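Local coordinates for protein pectate lyase (PDB 4U49) that probably cleaves polygalacturonate and methylated pectins by calcium-dependent beta-elimination, acting within the chain, as a secreted lyase of polysaccharide lyase family 3, at residues D32-L37 against T76-N81; A128-K133 against E160-K165; V286-G291 against T334-V339. All blocks are in the same frame, centred on the assembly; numbering follows the deposited sequence.

Interaction 1: residues D32-L37 against T76-N81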
ATOM      1  N   ASP A  32      -5.791 -11.188  11.009  1.00 30.42           N
ATOM      2  CA  ASP A  32      -6.478 -10.171  11.803  1.00 32.35           C
ATOM      3  C   ASP A  32      -8.002 -10.319  11.754  1.00 30.76           C
ATOM      4  O   ASP A  32      -8.723  -9.327  11.641  1.00 29.57           O
ATOM      5  CB  ASP A  32      -6.070  -8.769  11.335  1.00 29.13           C
ATOM      6  CG  ASP A  32      -4.567  -8.550  11.389  1.00 32.14           C
ATOM      7  OD1 ASP A  32      -3.996  -8.075  10.384  1.00 30.81           O
ATOM      8  OD2 ASP A  32      -3.954  -8.846  12.437  1.00 32.15           O
ATOM      9  N   ASN A  33      -8.472 -11.564  11.836  1.00 33.12           N
ATOM     10  CA  ASN A  33      -9.902 -11.884  11.847  1.00 31.33           C
ATOM     11  C   ASN A  33     -10.632 -11.399  10.598  1.00 32.53           C
ATOM     12  O   ASN A  33     -11.761 -10.912  10.672  1.00 31.01           O
ATOM     13  CB  ASN A  33     -10.571 -11.303  13.094  1.00 35.16           C
ATOM     14  CG  ASN A  33      -9.853 -11.690  14.371  1.00 40.87           C
ATOM     15  OD1 ASN A  33      -9.496 -10.833  15.178  1.00 44.63           O
ATOM     16  ND2 ASN A  33      -9.632 -12.987  14.555  1.00 41.65           N
ATOM     17  N   ALA A  34      -9.977 -11.547   9.452  1.00 31.53           N
ATOM     18  CA  ALA A  34     -10.548 -11.150   8.172  1.00 27.46           C
ATOM     19  C   ALA A  34      -9.821 -11.869   7.048  1.00 21.64           C
ATOM     20  O   ALA A  34      -8.738 -12.413   7.256  1.00 18.05           O
ATOM     21  CB  ALA A  34     -10.454  -9.645   7.987  1.00 23.62           C
ATOM     22  N   THR A  35     -10.416 -11.880   5.860  1.00 18.23           N
ATOM     23  CA  THR A  35      -9.718 -12.384   4.684  1.00 18.66           C
ATOM     24  C   THR A  35      -9.603 -11.274   3.644  1.00 18.88           C
ATOM     25  O   THR A  35     -10.609 -10.757   3.154  1.00 19.50           O
ATOM     26  CB  THR A  35     -10.422 -13.612   4.074  1.00 19.15           C
ATOM     27  OG1 THR A  35     -10.364 -14.705   5.003  1.00 19.42           O
ATOM     28  CG2 THR A  35      -9.737 -14.029   2.778  1.00 17.22           C
ATOM     29  N   TYR A  36      -8.368 -10.896   3.334  1.00 16.06           N
ATOM     30  CA  TYR A  36      -8.108  -9.818   2.392  1.00 14.63           C
ATOM     31  C   TYR A  36      -7.791 -10.366   1.016  1.00 18.65           C
ATOM     32  O   TYR A  36      -6.936 -11.236   0.867  1.00 18.36           O
ATOM     33  CB  TYR A  36      -6.958  -8.939   2.883  1.00 14.23           C
ATOM     34  CG  TYR A  36      -7.220  -8.332   4.238  1.00 16.38           C
ATOM     35  CD1 TYR A  36      -7.993  -7.187   4.366  1.00 18.07           C
ATOM     36  CD2 TYR A  36      -6.707  -8.914   5.391  1.00 19.70           C
ATOM     37  CE1 TYR A  36      -8.245  -6.631   5.601  1.00 22.14           C
ATOM     38  CE2 TYR A  36      -6.955  -8.365   6.635  1.00 20.60           C
ATOM     39  CZ  TYR A  36      -7.725  -7.223   6.734  1.00 24.53           C
ATOM     40  OH  TYR A  36      -7.978  -6.664   7.965  1.00 22.98           O
ATOM     41  N   LEU A  37      -8.498  -9.856   0.016  1.00 13.38           N
ATOM     42  CA  LEU A  37      -8.229 -10.201  -1.372  1.00 14.42           C
ATOM     43  C   LEU A  37      -7.443  -9.071  -2.015  1.00 11.33           C
ATOM     44  O   LEU A  37      -7.705  -7.904  -1.754  1.00 13.55           O
ATOM     45  CB  LEU A  37      -9.529 -10.447  -2.144  1.00 11.70           C
ATOM     46  CG  LEU A  37     -10.210 -11.814  -2.038  1.00 14.18           C
ATOM     47  CD1 LEU A  37     -10.575 -12.169  -0.605  1.00 21.06           C
ATOM     48  CD2 LEU A  37     -11.445 -11.841  -2.930  1.00 14.13           C
ATOM     49  N   THR A  76     -12.057  -6.669   1.229  1.00 16.16           N
ATOM     50  CA  THR A  76     -12.008  -7.217   2.579  1.00 18.33           C
ATOM     51  C   THR A  76     -13.260  -8.036   2.876  1.00 17.45           C
ATOM     52  O   THR A  76     -14.368  -7.504   2.885  1.00 18.03           O
ATOM     53  CB  THR A  76     -11.873  -6.111   3.643  1.00 14.99           C
ATOM     54  OG1 THR A  76     -10.657  -5.382   3.433  1.00 19.66           O
ATOM     55  CG2 THR A  76     -11.857  -6.718   5.039  1.00 19.67           C
ATOM     56  N   ASP A  77     -13.079  -9.329   3.121  1.00 16.99           N
ATOM     57  CA  ASP A  77     -14.193 -10.214   3.438  1.00 19.85           C
ATOM     58  C   ASP A  77     -14.316 -10.397   4.946  1.00 20.95           C
ATOM     59  O   ASP A  77     -13.448 -10.998   5.580  1.00 19.46           O
ATOM     60  CB  ASP A  77     -14.022 -11.570   2.741  1.00 20.25           C
ATOM     61  CG  ASP A  77     -15.202 -12.503   2.971  1.00 22.70           C
ATOM     62  OD1 ASP A  77     -15.112 -13.684   2.575  1.00 21.85           O
ATOM     63  OD2 ASP A  77     -16.219 -12.065   3.547  1.00 24.55           O
ATOM     64  N   LEU A  78     -15.402  -9.879   5.510  1.00 22.08           N
ATOM     65  CA  LEU A  78     -15.642  -9.970   6.947  1.00 24.48           C
ATOM     66  C   LEU A  78     -16.758 -10.956   7.290  1.00 27.08           C
ATOM     67  O   LEU A  78     -17.102 -11.126   8.457  1.00 31.03           O
ATOM     68  CB  LEU A  78     -15.984  -8.589   7.514  1.00 22.22           C
ATOM     69  CG  LEU A  78     -14.901  -7.514   7.404  1.00 25.62           C
ATOM     70  CD1 LEU A  78     -15.369  -6.210   8.031  1.00 27.27           C
ATOM     71  CD2 LEU A  78     -13.613  -7.983   8.053  1.00 24.16           C
ATOM     72  N   THR A  79     -17.315 -11.613   6.276  1.00 24.66           N
ATOM     73  CA  THR A  79     -18.480 -12.470   6.482  1.00 26.98           C
ATOM     74  C   THR A  79     -18.156 -13.963   6.407  1.00 30.09           C
ATOM     75  O   THR A  79     -19.030 -14.804   6.624  1.00 27.76           O
ATOM     76  CB  THR A  79     -19.588 -12.167   5.454  1.00 26.13           C
ATOM     77  OG1 THR A  79     -19.146 -12.536   4.142  1.00 30.05           O
ATOM     78  CG2 THR A  79     -19.949 -10.686   5.469  1.00 29.54           C
ATOM     79  N   ALA A  80     -16.908 -14.292   6.097  1.00 26.03           N
ATOM     80  CA  ALA A  80     -16.507 -15.688   5.955  1.00 26.15           C
ATOM     81  C   ALA A  80     -16.397 -16.382   7.310  1.00 27.10           C
ATOM     82  O   ALA A  80     -16.036 -15.759   8.305  1.00 25.05           O
ATOM     83  CB  ALA A  80     -15.189 -15.784   5.205  1.00 26.14           C
ATOM     84  N   ASN A  81     -16.710 -17.675   7.337  1.00 26.67           N
ATOM     85  CA  ASN A  81     -16.544 -18.486   8.542  1.00 27.27           C
ATOM     86  C   ASN A  81     -15.061 -18.662   8.864  1.00 25.68           C
ATOM     87  O   ASN A  81     -14.320 -19.253   8.080  1.00 23.45           O
ATOM     88  CB  ASN A  81     -17.223 -19.850   8.365  1.00 26.98           C
ATOM     89  CG  ASN A  81     -17.332 -20.635   9.665  1.00 30.35           C
ATOM     90  OD1 ASN A  81     -16.555 -20.440  10.598  1.00 27.34           O
ATOM     91  ND2 ASN A  81     -18.301 -21.540   9.721  1.00 34.30           N
TER
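Tyr36 lies alongside Thr76, both side chains pointing the same way, with the CD1-CE1 edge of the ring against the threonine OG1. The pair sits in the small antiparallel sheet of the N-terminal part of the chain, where strand 34-41 runs between strands 24-31 and 74-77. Thr76 OG1 lies near the ring plane, 3.4 Å from Tyr36 CD1. The other branch, Thr76 CG2, is anti to the backbone N (chi1 of OG1 -61°) and stands off to one side of that plane, 3.7 Å from Tyr36 CE1. The phenol OH hydrogen-bonds to Asn277 and Thr247, so this face, with Tyr36 and Thr76 on it, is joined to the parallel beta-helix.

Tyr36 and Thr76 form a non-hydrogen-bonded pair; next to it, Thr35 and Asp77 form a hydrogen-bonded one. Thr35 N donates to Asp77 O at 3.2 Å, and Asp77 N returns a bond to Thr35 O at 2.9 Å. On the other face, Asp77 CG stands anti to its own nitrogen (chi1 -176°) and the carboxylate has three partners: Tyr88 OH at OD1, and a salt bridge from Arg53 and a bond from Thr79 N at OD2. The last, 3.0 Å from Thr79 N to Asp77 OD2, closes an Asx turn as the chain leaves the strand; this donor comes from above the carboxylate plane. Where the strand pairing ends, the contact becomes apolar: Leu78 folds its CD2 methyl back to 3.6 Å from Ala34 CB.

Interaction 2: residues A128-K133 against E160-K165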
ATOM      1  N   ALA A 128      16.877  -8.592  -5.301  1.00 21.42           N
ATOM      2  CA  ALA A 128      17.054  -8.295  -6.721  1.00 25.61           C
ATOM      3  C   ALA A 128      17.007  -6.802  -7.025  1.00 23.23           C
ATOM      4  O   ALA A 128      16.320  -6.036  -6.348  1.00 22.19           O
ATOM      5  CB  ALA A 128      15.997  -9.020  -7.544  1.00 23.27           C
ATOM      6  N   VAL A 129      17.752  -6.401  -8.050  1.00 19.47           N
ATOM      7  CA  VAL A 129      17.667  -5.051  -8.588  1.00 22.49           C
ATOM      8  C   VAL A 129      17.105  -5.138 -10.002  1.00 24.61           C
ATOM      9  O   VAL A 129      17.722  -5.719 -10.895  1.00 24.14           O
ATOM     10  CB  VAL A 129      19.032  -4.337  -8.607  1.00 28.53           C
ATOM     11  CG1 VAL A 129      18.905  -2.972  -9.263  1.00 26.22           C
ATOM     12  CG2 VAL A 129      19.582  -4.199  -7.199  1.00 22.78           C
ATOM     13  N   ILE A 130      15.921  -4.571 -10.192  1.00 19.99           N
ATOM     14  CA  ILE A 130      15.202  -4.688 -11.451  1.00 18.27           C
ATOM     15  C   ILE A 130      15.122  -3.331 -12.136  1.00 20.15           C
ATOM     16  O   ILE A 130      14.691  -2.350 -11.530  1.00 21.57           O
ATOM     17  CB  ILE A 130      13.790  -5.247 -11.222  1.00 19.74           C
ATOM     18  CG1 ILE A 130      13.870  -6.614 -10.538  1.00 20.93           C
ATOM     19  CG2 ILE A 130      13.026  -5.337 -12.531  1.00 18.36           C
ATOM     20  CD1 ILE A 130      12.550  -7.095  -9.984  1.00 20.45           C
ATOM     21  N   LYS A 131      15.546  -3.279 -13.397  1.00 21.62           N
ATOM     22  CA  LYS A 131      15.660  -2.008 -14.113  1.00 21.40           C
ATOM     23  C   LYS A 131      14.887  -1.977 -15.427  1.00 21.38           C
ATOM     24  O   LYS A 131      14.959  -2.916 -16.223  1.00 20.02           O
ATOM     25  CB  LYS A 131      17.129  -1.691 -14.405  1.00 24.27           C
ATOM     26  CG  LYS A 131      18.111  -2.194 -13.366  1.00 29.69           C
ATOM     27  CD  LYS A 131      19.539  -2.021 -13.859  1.00 36.13           C
ATOM     28  CE  LYS A 131      20.461  -3.082 -13.278  1.00 40.70           C
ATOM     29  NZ  LYS A 131      20.991  -2.689 -11.943  1.00 43.42           N
ATOM     30  N   ASP A 132      14.155  -0.885 -15.638  1.00 20.01           N
ATOM     31  CA  ASP A 132      13.516  -0.578 -16.917  1.00 20.07           C
ATOM     32  C   ASP A 132      12.675  -1.717 -17.483  1.00 24.28           C
ATOM     33  O   ASP A 132      12.700  -1.976 -18.685  1.00 22.71           O
ATOM     34  CB  ASP A 132      14.580  -0.169 -17.943  1.00 22.28           C
ATOM     35  CG  ASP A 132      15.358   1.054 -17.514  1.00 25.59           C
ATOM     36  OD1 ASP A 132      14.725   2.033 -17.068  1.00 28.63           O
ATOM     37  OD2 ASP A 132      16.602   1.038 -17.613  1.00 31.65           O
ATOM     38  N   LYS A 133      11.928  -2.393 -16.618  1.00 20.21           N
ATOM     39  CA  LYS A 133      11.073  -3.484 -17.062  1.00 19.36           C
ATOM     40  C   LYS A 133      10.003  -3.807 -16.031  1.00 20.78           C
ATOM     41  O   LYS A 133      10.040  -3.316 -14.902  1.00 21.84           O
ATOM     42  CB  LYS A 133      11.901  -4.738 -17.357  1.00 23.02           C
ATOM     43  CG  LYS A 133      12.474  -5.405 -16.125  1.00 23.21           C
ATOM     44  CD  LYS A 133      13.414  -6.538 -16.498  1.00 25.14           C
ATOM     45  CE  LYS A 133      14.625  -6.021 -17.259  1.00 30.40           C
ATOM     46  NZ  LYS A 133      15.612  -7.101 -17.517  1.00 41.84           N
ATOM     47  N   GLU A 160      14.438   0.176 -10.360  1.00 19.07           N
ATOM     48  CA  GLU A 160      14.961   1.338 -11.064  1.00 19.74           C
ATOM     49  C   GLU A 160      14.159   1.559 -12.333  1.00 19.93           C
ATOM     50  O   GLU A 160      14.374   0.871 -13.334  1.00 19.70           O
ATOM     51  CB  GLU A 160      16.445   1.157 -11.382  1.00 20.20           C
ATOM     52  CG  GLU A 160      17.316   1.067 -10.143  1.00 24.43           C
ATOM     53  CD  GLU A 160      18.786   0.917 -10.469  1.00 33.23           C
ATOM     54  OE1 GLU A 160      19.105   0.409 -11.563  1.00 36.67           O
ATOM     55  OE2 GLU A 160      19.622   1.313  -9.630  1.00 28.70           O
ATOM     56  N   ASN A 161      13.230   2.512 -12.281  1.00 20.10           N
ATOM     57  CA  ASN A 161      12.316   2.770 -13.388  1.00 19.95           C
ATOM     58  C   ASN A 161      11.612   1.477 -13.801  1.00 19.76           C
ATOM     59  O   ASN A 161      11.535   1.150 -14.983  1.00 22.11           O
ATOM     60  CB  ASN A 161      13.072   3.384 -14.572  1.00 22.25           C
ATOM     61  CG  ASN A 161      12.153   4.050 -15.575  1.00 26.07           C
ATOM     62  OD1 ASN A 161      11.261   4.815 -15.209  1.00 23.60           O
ATOM     63  ND2 ASN A 161      12.368   3.762 -16.852  1.00 25.26           N
ATOM     64  N   ALA A 162      11.108   0.739 -12.813  1.00 18.48           N
ATOM     65  CA  ALA A 162      10.617  -0.617 -13.051  1.00 15.52           C
ATOM     66  C   ALA A 162       9.332  -0.936 -12.288  1.00 18.95           C
ATOM     67  O   ALA A 162       8.945  -0.219 -11.368  1.00 15.39           O
ATOM     68  CB  ALA A 162      11.697  -1.627 -12.691  1.00 18.45           C
ATOM     69  N   THR A 163       8.679  -2.025 -12.680  1.00 16.03           N
ATOM     70  CA  THR A 163       7.426  -2.437 -12.065  1.00 16.67           C
ATOM     71  C   THR A 163       7.527  -3.863 -11.540  1.00 17.58           C
ATOM     72  O   THR A 163       8.093  -4.737 -12.195  1.00 18.05           O
ATOM     73  CB  THR A 163       6.254  -2.338 -13.068  1.00 21.46           C
ATOM     74  OG1 THR A 163       6.038  -0.967 -13.411  1.00 18.22           O
ATOM     75  CG2 THR A 163       4.972  -2.910 -12.477  1.00 20.67           C
ATOM     76  N   ILE A 164       6.986  -4.095 -10.350  1.00 15.97           N
ATOM     77  CA  ILE A 164       6.912  -5.446  -9.819  1.00 16.98           C
ATOM     78  C   ILE A 164       5.467  -5.749  -9.438  1.00 17.61           C
ATOM     79  O   ILE A 164       4.748  -4.878  -8.946  1.00 15.70           O
ATOM     80  CB  ILE A 164       7.860  -5.636  -8.608  1.00 16.00           C
ATOM     81  CG1 ILE A 164       7.971  -7.116  -8.234  1.00 18.27           C
ATOM     82  CG2 ILE A 164       7.417  -4.790  -7.423  1.00 15.37           C
ATOM     83  CD1 ILE A 164       9.179  -7.432  -7.386  1.00 18.86           C
ATOM     84  N   LYS A 165       5.028  -6.975  -9.702  1.00 16.78           N
ATOM     85  CA  LYS A 165       3.655  -7.344  -9.391  1.00 15.31           C
ATOM     86  C   LYS A 165       3.524  -8.763  -8.848  1.00 16.41           C
ATOM     87  O   LYS A 165       4.381  -9.614  -9.088  1.00 16.86           O
ATOM     88  CB  LYS A 165       2.761  -7.175 -10.625  1.00 17.23           C
ATOM     89  CG  LYS A 165       3.170  -8.002 -11.826  1.00 22.72           C
ATOM     90  CD  LYS A 165       2.258  -7.720 -13.014  1.00 26.48           C
ATOM     91  CE  LYS A 165       2.274  -6.244 -13.375  1.00 28.54           C
ATOM     92  NZ  LYS A 165       1.442  -5.953 -14.577  1.00 43.93           N
TER
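Glu160 is held between two backbone bonds to the neighbouring strand: its N donates to Ile130 O at 2.8 Å, almost perfectly straight (177°), and its O accepts from Asp132 N at 2.9 Å. This is the parallel pairing of one beta-helix rung on the next, with Lys131 opposite Glu160. At the following corner both chains turn with positive phi, and the ladder resumes where Thr163 N meets Lys133 O at 2.9 Å. The corner side chains bond as well: Asn161 ND2 approaches Asp132 OD1 at 2.9 Å, the oxygen lying in the amide plane although carboxylate and amide are turned 72° apart. Asn161 OD1 in turn accepts from Asn184 N.

Lys131 runs alongside Glu160, its CG 3.3 Å from Glu160 OE1; the bend at chi4 (-86°) brings NZ to 3.6 Å from the same oxygen, a long salt bridge. Ala162 CB is directed at the 128-133 segment, beside the carbonyls of Ile130 and Lys133 and 3.2 Å from Lys133 O. Ile130, Ala162 and Ile164 meet through methyl groups, while the more exposed side chains carry the polar contacts; the long Lys131-Glu160 pair is probably a weaker tie than the three backbone bonds.

Interaction 3: residues V286-G291 against T334-V339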
ATOM      1  N   VAL A 286       2.811  16.649   6.407  1.00 13.09           N
ATOM      2  CA  VAL A 286       3.460  17.455   5.377  1.00 14.45           C
ATOM      3  C   VAL A 286       4.144  18.690   5.961  1.00 14.51           C
ATOM      4  O   VAL A 286       3.665  19.278   6.929  1.00 12.65           O
ATOM      5  CB  VAL A 286       2.448  17.906   4.301  1.00 13.15           C
ATOM      6  CG1 VAL A 286       1.948  16.705   3.501  1.00 13.53           C
ATOM      7  CG2 VAL A 286       1.279  18.647   4.940  1.00 12.15           C
ATOM      8  N   ASN A 287       5.268  19.075   5.365  1.00 14.74           N
ATOM      9  CA  ASN A 287       5.936  20.320   5.728  1.00 12.48           C
ATOM     10  C   ASN A 287       5.340  21.496   4.973  1.00 16.21           C
ATOM     11  O   ASN A 287       5.523  21.621   3.762  1.00 15.21           O
ATOM     12  CB  ASN A 287       7.435  20.233   5.449  1.00 12.83           C
ATOM     13  CG  ASN A 287       8.133  19.236   6.348  1.00 15.76           C
ATOM     14  OD1 ASN A 287       7.862  19.176   7.548  1.00 13.08           O
ATOM     15  ND2 ASN A 287       9.029  18.440   5.771  1.00 15.43           N
ATOM     16  N   ARG A 288       4.632  22.355   5.700  1.00 13.18           N
ATOM     17  CA  ARG A 288       3.935  23.495   5.106  1.00 15.90           C
ATOM     18  C   ARG A 288       4.870  24.415   4.328  1.00 17.36           C
ATOM     19  O   ARG A 288       4.534  24.878   3.237  1.00 17.41           O
ATOM     20  CB  ARG A 288       3.214  24.295   6.195  1.00 19.47           C
ATOM     21  CG  ARG A 288       2.532  25.565   5.694  1.00 17.45           C
ATOM     22  CD  ARG A 288       2.082  26.441   6.855  1.00 20.78           C
ATOM     23  NE  ARG A 288       1.000  25.828   7.621  1.00 15.20           N
ATOM     24  CZ  ARG A 288       0.548  26.299   8.780  1.00 16.92           C
ATOM     25  NH1 ARG A 288       1.090  27.388   9.312  1.00 18.09           N
ATOM     26  NH2 ARG A 288      -0.442  25.680   9.410  1.00 15.39           N
ATOM     27  N   ASN A 289       6.049  24.666   4.888  1.00 17.60           N
ATOM     28  CA  ASN A 289       6.976  25.630   4.309  1.00 22.04           C
ATOM     29  C   ASN A 289       7.765  25.094   3.114  1.00 23.14           C
ATOM     30  O   ASN A 289       8.291  25.873   2.318  1.00 23.10           O
ATOM     31  CB  ASN A 289       7.951  26.133   5.381  1.00 21.34           C
ATOM     32  CG  ASN A 289       8.690  25.005   6.086  1.00 21.56           C
ATOM     33  OD1 ASN A 289       8.103  23.984   6.446  1.00 16.23           O
ATOM     34  ND2 ASN A 289       9.990  25.192   6.287  1.00 19.34           N
ATOM     35  N   PHE A 290       7.843  23.774   2.979  1.00 19.47           N
ATOM     36  CA  PHE A 290       8.622  23.179   1.898  1.00 19.63           C
ATOM     37  C   PHE A 290       7.742  22.794   0.710  1.00 20.41           C
ATOM     38  O   PHE A 290       8.214  22.191  -0.250  1.00 20.11           O
ATOM     39  CB  PHE A 290       9.400  21.960   2.405  1.00 14.49           C
ATOM     40  CG  PHE A 290      10.559  22.311   3.305  1.00 16.65           C
ATOM     41  CD1 PHE A 290      11.248  23.501   3.138  1.00 20.10           C
ATOM     42  CD2 PHE A 290      10.953  21.454   4.320  1.00 18.66           C
ATOM     43  CE1 PHE A 290      12.312  23.829   3.962  1.00 19.84           C
ATOM     44  CE2 PHE A 290      12.018  21.773   5.148  1.00 18.04           C
ATOM     45  CZ  PHE A 290      12.697  22.963   4.966  1.00 19.64           C
ATOM     46  N   GLY A 291       6.463  23.148   0.779  1.00 20.57           N
ATOM     47  CA  GLY A 291       5.572  22.993  -0.358  1.00 21.84           C
ATOM     48  C   GLY A 291       4.976  21.611  -0.548  1.00 21.69           C
ATOM     49  O   GLY A 291       4.333  21.355  -1.567  1.00 20.11           O
ATOM     50  N   THR A 334      -6.454  22.886   2.397  1.00 17.89           N
ATOM     51  CA  THR A 334      -5.398  23.889   2.362  1.00 15.52           C
ATOM     52  C   THR A 334      -4.451  23.602   1.205  1.00 15.52           C
ATOM     53  O   THR A 334      -4.585  22.580   0.532  1.00 16.64           O
ATOM     54  CB  THR A 334      -4.596  23.925   3.671  1.00 19.71           C
ATOM     55  OG1 THR A 334      -3.952  22.659   3.864  1.00 18.04           O
ATOM     56  CG2 THR A 334      -5.512  24.213   4.853  1.00 18.44           C
ATOM     57  N   LYS A 335      -3.491  24.495   0.982  1.00 17.69           N
ATOM     58  CA  LYS A 335      -2.555  24.331  -0.127  1.00 18.72           C
ATOM     59  C   LYS A 335      -1.694  23.079   0.049  1.00 16.84           C
ATOM     60  O   LYS A 335      -1.282  22.462  -0.933  1.00 18.93           O
ATOM     61  CB  LYS A 335      -1.671  25.573  -0.284  1.00 21.24           C
ATOM     62  CG  LYS A 335      -0.774  25.884   0.903  1.00 22.19           C
ATOM     63  CD  LYS A 335       0.043  27.146   0.661  1.00 26.52           C
ATOM     64  CE  LYS A 335       0.944  27.474   1.848  1.00 24.77           C
ATOM     65  NZ  LYS A 335       2.010  26.452   2.057  1.00 23.15           N
ATOM     66  N   ASN A 336      -1.448  22.689   1.297  1.00 18.25           N
ATOM     67  CA  ASN A 336      -0.633  21.511   1.577  1.00 14.58           C
ATOM     68  C   ASN A 336      -1.471  20.268   1.875  1.00 14.31           C
ATOM     69  O   ASN A 336      -1.037  19.140   1.638  1.00 15.59           O
ATOM     70  CB  ASN A 336       0.315  21.788   2.747  1.00 13.97           C
ATOM     71  CG  ASN A 336       1.262  22.941   2.470  1.00 15.04           C
ATOM     72  OD1 ASN A 336       1.031  24.064   2.909  1.00 18.48           O
ATOM     73  ND2 ASN A 336       2.335  22.666   1.735  1.00 15.72           N
ATOM     74  N   CYS A 337      -2.668  20.473   2.412  1.00 12.48           N
ATOM     75  CA  CYS A 337      -3.563  19.358   2.680  1.00 14.71           C
ATOM     76  C   CYS A 337      -4.762  19.404   1.743  1.00 17.23           C
ATOM     77  O   CYS A 337      -5.824  19.916   2.096  1.00 15.77           O
ATOM     78  CB  CYS A 337      -4.014  19.366   4.142  1.00 16.50           C
ATOM     79  SG  CYS A 337      -2.683  18.962   5.321  1.00 16.15           S
ATOM     80  N   LYS A 338      -4.573  18.874   0.539  1.00 16.77           N
ATOM     81  CA  LYS A 338      -5.644  18.816  -0.443  1.00 17.05           C
ATOM     82  C   LYS A 338      -6.545  17.624  -0.160  1.00 19.82           C
ATOM     83  O   LYS A 338      -6.565  16.640  -0.905  1.00 15.67           O
ATOM     84  CB  LYS A 338      -5.077  18.750  -1.861  1.00 20.94           C
ATOM     85  CG  LYS A 338      -4.330  20.006  -2.264  1.00 21.61           C
ATOM     86  CD  LYS A 338      -3.905  19.970  -3.720  1.00 25.88           C
ATOM     87  CE  LYS A 338      -3.168  21.247  -4.102  1.00 32.20           C
ATOM     88  NZ  LYS A 338      -2.725  21.235  -5.525  1.00 33.19           N
ATOM     89  N   VAL A 339      -7.283  17.727   0.940  1.00 18.97           N
ATOM     90  CA  VAL A 339      -8.217  16.698   1.367  1.00 18.06           C
ATOM     91  C   VAL A 339      -9.426  17.363   2.023  1.00 21.37           C
ATOM     92  O   VAL A 339      -9.282  18.279   2.834  1.00 19.09           O
ATOM     93  CB  VAL A 339      -7.559  15.695   2.346  1.00 15.48           C
ATOM     94  CG1 VAL A 339      -6.943  16.416   3.541  1.00 16.63           C
ATOM     95  CG2 VAL A 339      -8.561  14.645   2.806  1.00 16.54           C
TER
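Asn336 OD1 takes the ammonium of its neighbour, Lys335 NZ, at 2.7 Å, with the donor tilted 16° from the carbonyl plane. The lysine chain is extended until its last torsion, where a bend (chi4 66°) turns NZ toward Asn336 OD1 and places it 3.2 Å from Arg288 O. The same amide oxygen lies 3.5 Å from Arg288 CG, whose chain crosses that of Asn336 at about a right angle. The other end of the amide is directed at the 287-291 loop, with ND2 3.6 Å from Gly291 C and hydrogen-bonded to Asp292 O just beyond it. Asn336, a buried residue, thus packs its amide against this loop.

Farther in, Val286 CG2 touches Asn336 CB and Cys337 SG, each at 4.0 Å. Thr334 OG1 accepts from Cys337 N in an ST motif that shapes the approach to strand 337-338. The cysteine is disulfide-linked to Cys312, while Arg288 makes a salt bridge to Glu314 and a cation-pi contact with Tyr328. The turn at the end of strand 282-287 and the lead into strand 337-338 therefore meet beside strand 312-315, near the C-terminal end of the beta-helix, with Asn336 and Lys338 also bonded through their backbones to strand 294-301.

How the interactions relate
The three contacts follow one another along the chain and do not touch. Interaction 1 belongs to the N-terminal antiparallel sheet, across the chain's centre from the other two, and faces the beta-helix through its tyrosine. Interactions 2 and 3 both reach the parallel strands of the beta-helix, with centres about 31 Å apart: one joins successive coils, the other packs a turn against a late segment. All are partly buried, but interaction 2 has exposed or partly exposed polar side chains beside a few apolar ones, whereas interaction 3 buries an asparagine beside a disulfide. Strand pairing carries interactions 1 and 2, antiparallel and parallel respectively; interaction 3 sets side chains of 334-339 against the backbone and side chains of 286-291.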